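Thermostable monoacylglycerol lipase (Bacillus, PDB 4LHE) hydrolyses monoacylglycerols to glycerol and a free fatty acid, as an esterase of the alpha/beta hydrolase fold. Local coordinates at residues M1-Y5 with R54-H58. Numbering follows the deposited sequence.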
ATOM      1  N   MET A   1       8.084   8.671 -17.874  1.00 49.03           N
ATOM      2  CA  MET A   1       6.797   7.983 -17.961  1.00 47.82           C
ATOM      3  C   MET A   1       6.341   7.772 -19.409  1.00 51.02           C
ATOM      4  O   MET A   1       6.368   8.703 -20.227  1.00 53.52           O
ATOM      5  CB  MET A   1       5.723   8.750 -17.176  1.00 45.07           C
ATOM      6  CG  MET A   1       6.294   9.664 -16.083  1.00 44.66           C
ATOM      7  SD  MET A   1       5.185   9.965 -14.683  1.00 44.96           S
ATOM      8  CE  MET A   1       5.215   8.366 -13.828  1.00 39.99           C
ATOM      9  N   SER A   2       5.932   6.543 -19.725  1.00 51.25           N
ATOM     10  CA  SER A   2       5.204   6.273 -20.964  1.00 53.19           C
ATOM     11  C   SER A   2       3.708   6.438 -20.660  1.00 51.97           C
ATOM     12  O   SER A   2       2.849   5.806 -21.291  1.00 52.68           O
ATOM     13  CB  SER A   2       5.513   4.871 -21.500  1.00 54.42           C
ATOM     14  OG  SER A   2       5.210   4.770 -22.888  1.00 58.77           O
ATOM     15  N   GLU A   3       3.419   7.287 -19.671  1.00 49.41           N
ATOM     16  CA  GLU A   3       2.050   7.662 -19.330  1.00 48.04           C
ATOM     17  C   GLU A   3       1.507   8.628 -20.387  1.00 50.78           C
ATOM     18  O   GLU A   3       2.120   9.663 -20.687  1.00 52.15           O
ATOM     19  CB  GLU A   3       1.985   8.276 -17.921  1.00 44.61           C
ATOM     20  CG  GLU A   3       2.254   7.277 -16.794  1.00 42.01           C
ATOM     21  CD  GLU A   3       2.134   7.900 -15.412  1.00 39.43           C
ATOM     22  OE1 GLU A   3       2.044   9.145 -15.323  1.00 39.78           O
ATOM     23  OE2 GLU A   3       2.142   7.144 -14.415  1.00 37.12           O
ATOM     24  N   GLN A   4       0.356   8.273 -20.951  1.00 51.61           N
ATOM     25  CA  GLN A   4      -0.213   8.996 -22.084  1.00 54.33           C
ATOM     26  C   GLN A   4      -1.292   9.979 -21.619  1.00 52.84           C
ATOM     27  O   GLN A   4      -1.713  10.862 -22.375  1.00 55.18           O
ATOM     28  CB  GLN A   4      -0.800   7.986 -23.083  1.00 57.14           C
ATOM     29  CG  GLN A   4      -0.407   8.194 -24.549  1.00 61.71           C
ATOM     30  CD  GLN A   4       1.095   8.292 -24.756  1.00 62.69           C
ATOM     31  OE1 GLN A   4       1.875   7.558 -24.140  1.00 60.66           O
ATOM     32  NE2 GLN A   4       1.510   9.210 -25.626  1.00 65.13           N
ATOM     33  N   TYR A   5      -1.719   9.829 -20.365  1.00 48.63           N
ATOM     34  CA  TYR A   5      -2.834  10.603 -19.821  1.00 48.22           C
ATOM     35  C   TYR A   5      -2.418  11.455 -18.620  1.00 45.41           C
ATOM     36  O   TYR A   5      -1.452  11.122 -17.940  1.00 43.50           O
ATOM     37  CB  TYR A   5      -3.971   9.653 -19.425  1.00 46.36           C
ATOM     38  CG  TYR A   5      -4.603   8.956 -20.601  1.00 50.22           C
ATOM     39  CD1 TYR A   5      -4.112   7.741 -21.061  1.00 51.16           C
ATOM     40  CD2 TYR A   5      -5.696   9.517 -21.255  1.00 52.74           C
ATOM     41  CE1 TYR A   5      -4.693   7.099 -22.149  1.00 54.26           C
ATOM     42  CE2 TYR A   5      -6.280   8.892 -22.341  1.00 55.86           C
ATOM     43  CZ  TYR A   5      -5.777   7.684 -22.784  1.00 57.12           C
ATOM     44  OH  TYR A   5      -6.368   7.060 -23.860  1.00 59.93           O
ATOM     45  N   ARG A  54       2.937   8.794  -6.388  1.00 29.17           N
ATOM     46  CA  ARG A  54       1.857   8.278  -7.219  1.00 29.51           C
ATOM     47  C   ARG A  54       2.472   7.152  -8.037  1.00 30.43           C
ATOM     48  O   ARG A  54       3.407   7.393  -8.808  1.00 30.52           O
ATOM     49  CB  ARG A  54       1.348   9.394  -8.151  1.00 30.40           C
ATOM     50  CG  ARG A  54       0.273   8.970  -9.163  1.00 31.57           C
ATOM     51  CD  ARG A  54      -0.194  10.167 -10.028  1.00 32.94           C
ATOM     52  NE  ARG A  54       0.857  10.673 -10.917  1.00 33.46           N
ATOM     53  CZ  ARG A  54       1.264  10.049 -12.021  1.00 35.04           C
ATOM     54  NH1 ARG A  54       0.729   8.878 -12.357  1.00 34.15           N
ATOM     55  NH2 ARG A  54       2.221  10.575 -12.777  1.00 34.44           N
ATOM     56  N   LEU A  55       2.007   5.918  -7.846  1.00 30.14           N
ATOM     57  CA  LEU A  55       2.612   4.791  -8.564  1.00 30.83           C
ATOM     58  C   LEU A  55       2.403   4.947 -10.069  1.00 31.93           C
ATOM     59  O   LEU A  55       1.307   5.329 -10.505  1.00 31.78           O
ATOM     60  CB  LEU A  55       2.019   3.454  -8.103  1.00 30.27           C
ATOM     61  CG  LEU A  55       2.240   3.082  -6.643  1.00 29.38           C
ATOM     62  CD1 LEU A  55       1.650   1.731  -6.335  1.00 29.30           C
ATOM     63  CD2 LEU A  55       3.711   3.133  -6.301  1.00 28.85           C
ATOM     64  N   LYS A  56       3.438   4.648 -10.861  1.00 33.33           N
ATOM     65  CA  LYS A  56       3.309   4.703 -12.323  1.00 34.32           C
ATOM     66  C   LYS A  56       2.044   3.991 -12.815  1.00 34.37           C
ATOM     67  O   LYS A  56       1.738   2.871 -12.391  1.00 34.10           O
ATOM     68  CB  LYS A  56       4.538   4.131 -13.031  1.00 35.84           C
ATOM     69  CG  LYS A  56       4.559   4.492 -14.518  1.00 36.77           C
ATOM     70  CD  LYS A  56       5.825   4.036 -15.216  1.00 38.99           C
ATOM     71  CE  LYS A  56       5.973   4.761 -16.549  1.00 41.97           C
ATOM     72  NZ  LYS A  56       7.083   4.220 -17.388  1.00 44.17           N
ATOM     73  N   GLY A  57       1.295   4.663 -13.688  1.00 35.64           N
ATOM     74  CA  GLY A  57       0.123   4.057 -14.291  1.00 36.23           C
ATOM     75  C   GLY A  57      -1.140   4.267 -13.470  1.00 35.72           C
ATOM     76  O   GLY A  57      -2.238   3.910 -13.912  1.00 36.21           O
ATOM     77  N   HIS A  58      -0.976   4.842 -12.279  1.00 33.80           N
ATOM     78  CA  HIS A  58      -2.083   5.079 -11.363  1.00 34.05           C
ATOM     79  C   HIS A  58      -2.478   6.555 -11.340  1.00 34.09           C
ATOM     80  O   HIS A  58      -1.637   7.446 -11.551  1.00 33.78           O
ATOM     81  CB  HIS A  58      -1.716   4.594  -9.957  1.00 32.12           C
ATOM     82  CG  HIS A  58      -1.535   3.115  -9.871  1.00 32.71           C
ATOM     83  ND1 HIS A  58      -0.480   2.462 -10.464  1.00 32.33           N
ATOM     84  CD2 HIS A  58      -2.294   2.149  -9.290  1.00 32.40           C
ATOM     85  CE1 HIS A  58      -0.578   1.164 -10.239  1.00 32.70           C
ATOM     86  NE2 HIS A  58      -1.671   0.950  -9.525  1.00 33.16           N
TER
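E3 reaches from the N-terminal tail into the turn that follows strand 49-52 and meets R54 and G57 with its carboxylate. From CB the chain runs straight, CG anti to the carbonyl carbon (chi1 -69°) and CD beyond it; CG comes within 4.2 Å of G57 N, and CD sits at the edge of the R54 guanidinium. OE1 takes a bond of 2.9 Å from R54 NH2 on its syn lone pair, while OE2 takes one of 3.0 Å from R54 NH1, the two making an end-on salt bridge with the flat groups turned 47° apart. OE2 also accepts a nearly straight bond (174°) from G57 N, 2.7 Å away on its anti side, the third residue of the type II turn L55 to H58. R54 NH1 also bonds H58 O at 2.9 Å, which, with the E3 pair, helps fix the guanidinium's rotation. M1 SD lies at that group's edge, 3.6 Å from NH2, and the extended K56 chain runs alongside M1 with the opposite sense, its CE 3.6 Å from M1 CA. With an alanine here the G57 amide would probably lose its acceptor and R54 its counter-charge. Q4 N and Y5 N bond to D64, fastening the tail to helix 62-67 as well. Through OE2, charge and a turn amide together join the chain's start to the loop after strand 49-52 of the alpha/beta hydrolase fold.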